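Local structure of Beta/alpha-amylase (Paenibacillus polymyxa, 3VOC) at residues D41-Y46 / S79-G84. The protein hydrolyses starch as the glycosyl hydrolase family 14 beta-amylase domain of a larger beta/alpha-amylase precursor, removing successive maltose units from non-reducing chain ends. Numbering follows the deposited sequence.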
ATOM      1  N   ASP A  41       2.056 -11.979   1.059  1.00 13.53           N
ATOM      2  CA  ASP A  41       0.713 -11.647   0.610  1.00 14.04           C
ATOM      3  C   ASP A  41      -0.236 -12.804   0.913  1.00 14.12           C
ATOM      4  O   ASP A  41      -0.063 -13.910   0.387  1.00 14.68           O
ATOM      5  CB  ASP A  41       0.674 -11.348  -0.884  1.00 14.03           C
ATOM      6  CG  ASP A  41       1.040  -9.911  -1.199  1.00 15.76           C
ATOM      7  OD1 ASP A  41       0.475  -8.984  -0.590  1.00 15.86           O
ATOM      8  OD2 ASP A  41       1.887  -9.713  -2.076  1.00 15.00           O
ATOM      9  N   VAL A  42      -1.202 -12.548   1.790  1.00 13.90           N
ATOM     10  CA  VAL A  42      -2.275 -13.521   2.088  1.00 13.53           C
ATOM     11  C   VAL A  42      -3.451 -13.054   1.250  1.00 14.05           C
ATOM     12  O   VAL A  42      -4.215 -12.153   1.647  1.00 13.30           O
ATOM     13  CB  VAL A  42      -2.567 -13.609   3.608  1.00 13.46           C
ATOM     14  CG1 VAL A  42      -3.644 -14.649   3.926  1.00 13.13           C
ATOM     15  CG2 VAL A  42      -1.264 -13.938   4.380  1.00 12.60           C
ATOM     16  N   TRP A  43      -3.547 -13.623   0.044  1.00 14.33           N
ATOM     17  CA  TRP A  43      -4.485 -13.115  -0.974  1.00 14.71           C
ATOM     18  C   TRP A  43      -5.961 -13.353  -0.605  1.00 14.72           C
ATOM     19  O   TRP A  43      -6.383 -14.492  -0.389  1.00 14.06           O
ATOM     20  CB  TRP A  43      -4.191 -13.750  -2.345  1.00 14.68           C
ATOM     21  CG  TRP A  43      -2.867 -13.347  -2.899  1.00 15.44           C
ATOM     22  CD1 TRP A  43      -1.747 -14.110  -2.981  1.00 16.01           C
ATOM     23  CD2 TRP A  43      -2.518 -12.057  -3.424  1.00 17.78           C
ATOM     24  NE1 TRP A  43      -0.721 -13.382  -3.534  1.00 17.45           N
ATOM     25  CE2 TRP A  43      -1.166 -12.118  -3.812  1.00 15.58           C
ATOM     26  CE3 TRP A  43      -3.223 -10.853  -3.593  1.00 16.12           C
ATOM     27  CZ2 TRP A  43      -0.483 -11.019  -4.363  1.00 16.05           C
ATOM     28  CZ3 TRP A  43      -2.548  -9.754  -4.151  1.00 17.00           C
ATOM     29  CH2 TRP A  43      -1.188  -9.849  -4.530  1.00 18.85           C
ATOM     30  N   TRP A  44      -6.749 -12.284  -0.564  1.00 14.67           N
ATOM     31  CA  TRP A  44      -8.188 -12.430  -0.352  1.00 15.61           C
ATOM     32  C   TRP A  44      -8.806 -13.455  -1.313  1.00 16.47           C
ATOM     33  O   TRP A  44      -9.636 -14.295  -0.910  1.00 16.35           O
ATOM     34  CB  TRP A  44      -8.884 -11.075  -0.495  1.00 15.82           C
ATOM     35  CG  TRP A  44     -10.248 -11.019   0.164  1.00 16.21           C
ATOM     36  CD1 TRP A  44     -10.834 -11.988   0.978  1.00 15.58           C
ATOM     37  CD2 TRP A  44     -11.174  -9.931   0.110  1.00 14.84           C
ATOM     38  NE1 TRP A  44     -12.063 -11.552   1.400  1.00 16.13           N
ATOM     39  CE2 TRP A  44     -12.298 -10.297   0.888  1.00 15.81           C
ATOM     40  CE3 TRP A  44     -11.162  -8.669  -0.526  1.00 15.93           C
ATOM     41  CZ2 TRP A  44     -13.404  -9.456   1.038  1.00 17.08           C
ATOM     42  CZ3 TRP A  44     -12.242  -7.833  -0.359  1.00 15.75           C
ATOM     43  CH2 TRP A  44     -13.360  -8.230   0.416  1.00 16.28           C
ATOM     44  N   GLY A  45      -8.372 -13.389  -2.576  1.00 16.55           N
ATOM     45  CA  GLY A  45      -8.865 -14.263  -3.646  1.00 17.18           C
ATOM     46  C   GLY A  45      -8.577 -15.739  -3.403  1.00 17.00           C
ATOM     47  O   GLY A  45      -9.260 -16.593  -3.954  1.00 16.59           O
ATOM     48  N   TYR A  46      -7.557 -16.026  -2.587  1.00 16.68           N
ATOM     49  CA  TYR A  46      -7.208 -17.391  -2.208  1.00 16.95           C
ATOM     50  C   TYR A  46      -8.022 -17.907  -1.033  1.00 16.92           C
ATOM     51  O   TYR A  46      -8.234 -19.118  -0.920  1.00 17.55           O
ATOM     52  CB  TYR A  46      -5.738 -17.488  -1.789  1.00 16.61           C
ATOM     53  CG  TYR A  46      -4.717 -17.606  -2.900  1.00 17.36           C
ATOM     54  CD1 TYR A  46      -5.039 -17.320  -4.220  1.00 18.71           C
ATOM     55  CD2 TYR A  46      -3.389 -17.964  -2.607  1.00 18.87           C
ATOM     56  CE1 TYR A  46      -4.077 -17.406  -5.245  1.00 18.95           C
ATOM     57  CE2 TYR A  46      -2.423 -18.062  -3.622  1.00 18.02           C
ATOM     58  CZ  TYR A  46      -2.772 -17.777  -4.929  1.00 18.87           C
ATOM     59  OH  TYR A  46      -1.831 -17.849  -5.934  1.00 19.61           O
ATOM     60  N   SER A  79      -4.077  -9.367   2.230  1.00 13.77           N
ATOM     61  CA  SER A  79      -4.018  -8.714   0.920  1.00 13.90           C
ATOM     62  C   SER A  79      -5.381  -8.687   0.230  1.00 13.39           C
ATOM     63  O   SER A  79      -5.696  -9.566  -0.577  1.00 13.32           O
ATOM     64  CB  SER A  79      -2.980  -9.410   0.047  1.00 13.55           C
ATOM     65  OG  SER A  79      -1.709  -9.239   0.629  1.00 15.59           O
ATOM     66  N   THR A  80      -6.170  -7.678   0.596  1.00 13.66           N
ATOM     67  CA  THR A  80      -7.495  -7.409   0.049  1.00 14.15           C
ATOM     68  C   THR A  80      -7.345  -6.590  -1.255  1.00 15.05           C
ATOM     69  O   THR A  80      -7.992  -5.539  -1.461  1.00 16.17           O
ATOM     70  CB  THR A  80      -8.310  -6.612   1.066  1.00 14.33           C
ATOM     71  OG1 THR A  80      -7.509  -5.531   1.551  1.00 14.36           O
ATOM     72  CG2 THR A  80      -8.704  -7.502   2.266  1.00 13.68           C
ATOM     73  N   HIS A  81      -6.450  -7.051  -2.122  1.00 14.99           N
ATOM     74  CA  HIS A  81      -6.290  -6.430  -3.426  1.00 14.56           C
ATOM     75  C   HIS A  81      -6.052  -7.507  -4.471  1.00 15.11           C
ATOM     76  O   HIS A  81      -5.787  -8.660  -4.131  1.00 14.90           O
ATOM     77  CB  HIS A  81      -5.174  -5.368  -3.417  1.00 14.52           C
ATOM     78  CG  HIS A  81      -3.832  -5.884  -2.995  1.00 14.24           C
ATOM     79  ND1 HIS A  81      -3.460  -5.999  -1.674  1.00 14.53           N
ATOM     80  CD2 HIS A  81      -2.756  -6.267  -3.723  1.00 14.96           C
ATOM     81  CE1 HIS A  81      -2.221  -6.453  -1.604  1.00 15.02           C
ATOM     82  NE2 HIS A  81      -1.773  -6.626  -2.836  1.00 14.04           N
ATOM     83  N   LYS A  82      -6.189  -7.123  -5.736  1.00 15.02           N
ATOM     84  CA  LYS A  82      -6.048  -8.031  -6.860  1.00 15.90           C
ATOM     85  C   LYS A  82      -4.589  -8.116  -7.275  1.00 15.97           C
ATOM     86  O   LYS A  82      -3.863  -7.121  -7.188  1.00 15.74           O
ATOM     87  CB  LYS A  82      -6.922  -7.523  -8.029  1.00 16.43           C
ATOM     88  CG  LYS A  82      -6.593  -8.113  -9.400  1.00 17.90           C
ATOM     89  CD  LYS A  82      -7.746  -7.911 -10.399  1.00 21.51           C
ATOM     90  CE  LYS A  82      -7.943  -6.456 -10.787  1.00 22.03           C
ATOM     91  NZ  LYS A  82      -8.929  -6.335 -11.918  1.00 22.03           N
ATOM     92  N   CYS A  83      -4.155  -9.302  -7.698  1.00 15.63           N
ATOM     93  CA  CYS A  83      -2.870  -9.434  -8.378  1.00 17.30           C
ATOM     94  C   CYS A  83      -3.140  -9.587  -9.869  1.00 17.74           C
ATOM     95  O   CYS A  83      -3.844 -10.520 -10.280  1.00 17.50           O
ATOM     96  CB  CYS A  83      -2.080 -10.643  -7.864  1.00 16.94           C
ATOM     97  SG  CYS A  83      -0.312 -10.551  -8.197  1.00 20.15           S
ATOM     98  N   GLY A  84      -2.598  -8.672 -10.672  1.00 17.68           N
ATOM     99  CA  GLY A  84      -2.726  -8.754 -12.135  1.00 18.81           C
ATOM    100  C   GLY A  84      -4.135  -8.905 -12.699  1.00 19.82           C
ATOM    101  O   GLY A  84      -5.003  -8.072 -12.447  1.00 18.48           O
TER
HETATM  102  O   HOH W   1      -7.215 -11.051  -4.031  1.00 18.04           O
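Asp41 and His81, both probably substrate-binding, come together where the parallel neighbours 37-43 and 73-79 of the TIM barrel end at the catalytic mouth. Ser79 OG donates a short hydrogen bond of 2.5 Å to Asp41 OD1, reaching it on the anti side, 17° out of the carboxylate plane; Ile77 O lies within hydrogen-bonding reach of the same hydroxyl as a second acceptor, so the two oxygens compete for its single proton. The parallel bridge between Trp43 and Ser79 is closed by Ser79 N to Val42 O (2.8 Å) and Trp44 N to Ser79 O (2.9 Å). Trp43 is wedged in the middle. Asp41 CB and Ser79 CB lie over one indole face near its rim, and Cys83 CB covers the opposite face, 3.9 Å from the six-membered ring centroid. His81 O meets the edge in plane, 3.4 Å from Trp43 CE3. With CG between its backbone N and carbonyl carbon (chi1 58°), His81 turns its imidazole back toward Trp43, though CB points away; its face takes the Trp43 edge in an offset edge-to-face pair with planes at 69°. An alanine in place of Trp43 would probably open a gap between Ser79 and Cys83 and leave the His81 ring without its edge-on neighbour. A water bridges Gly45 N and His81 O. Farther along, Thr80 CG2 sits over a face of Trp44, whose NE1 bonds the calcium ligand Glu48. Helix 127-144 packs against Trp44 and Thr80, Ser157 holds His81 ND1, and the Cys83-Cys91 disulfide ties strand 83-84 to the segment leading into strand 92-93.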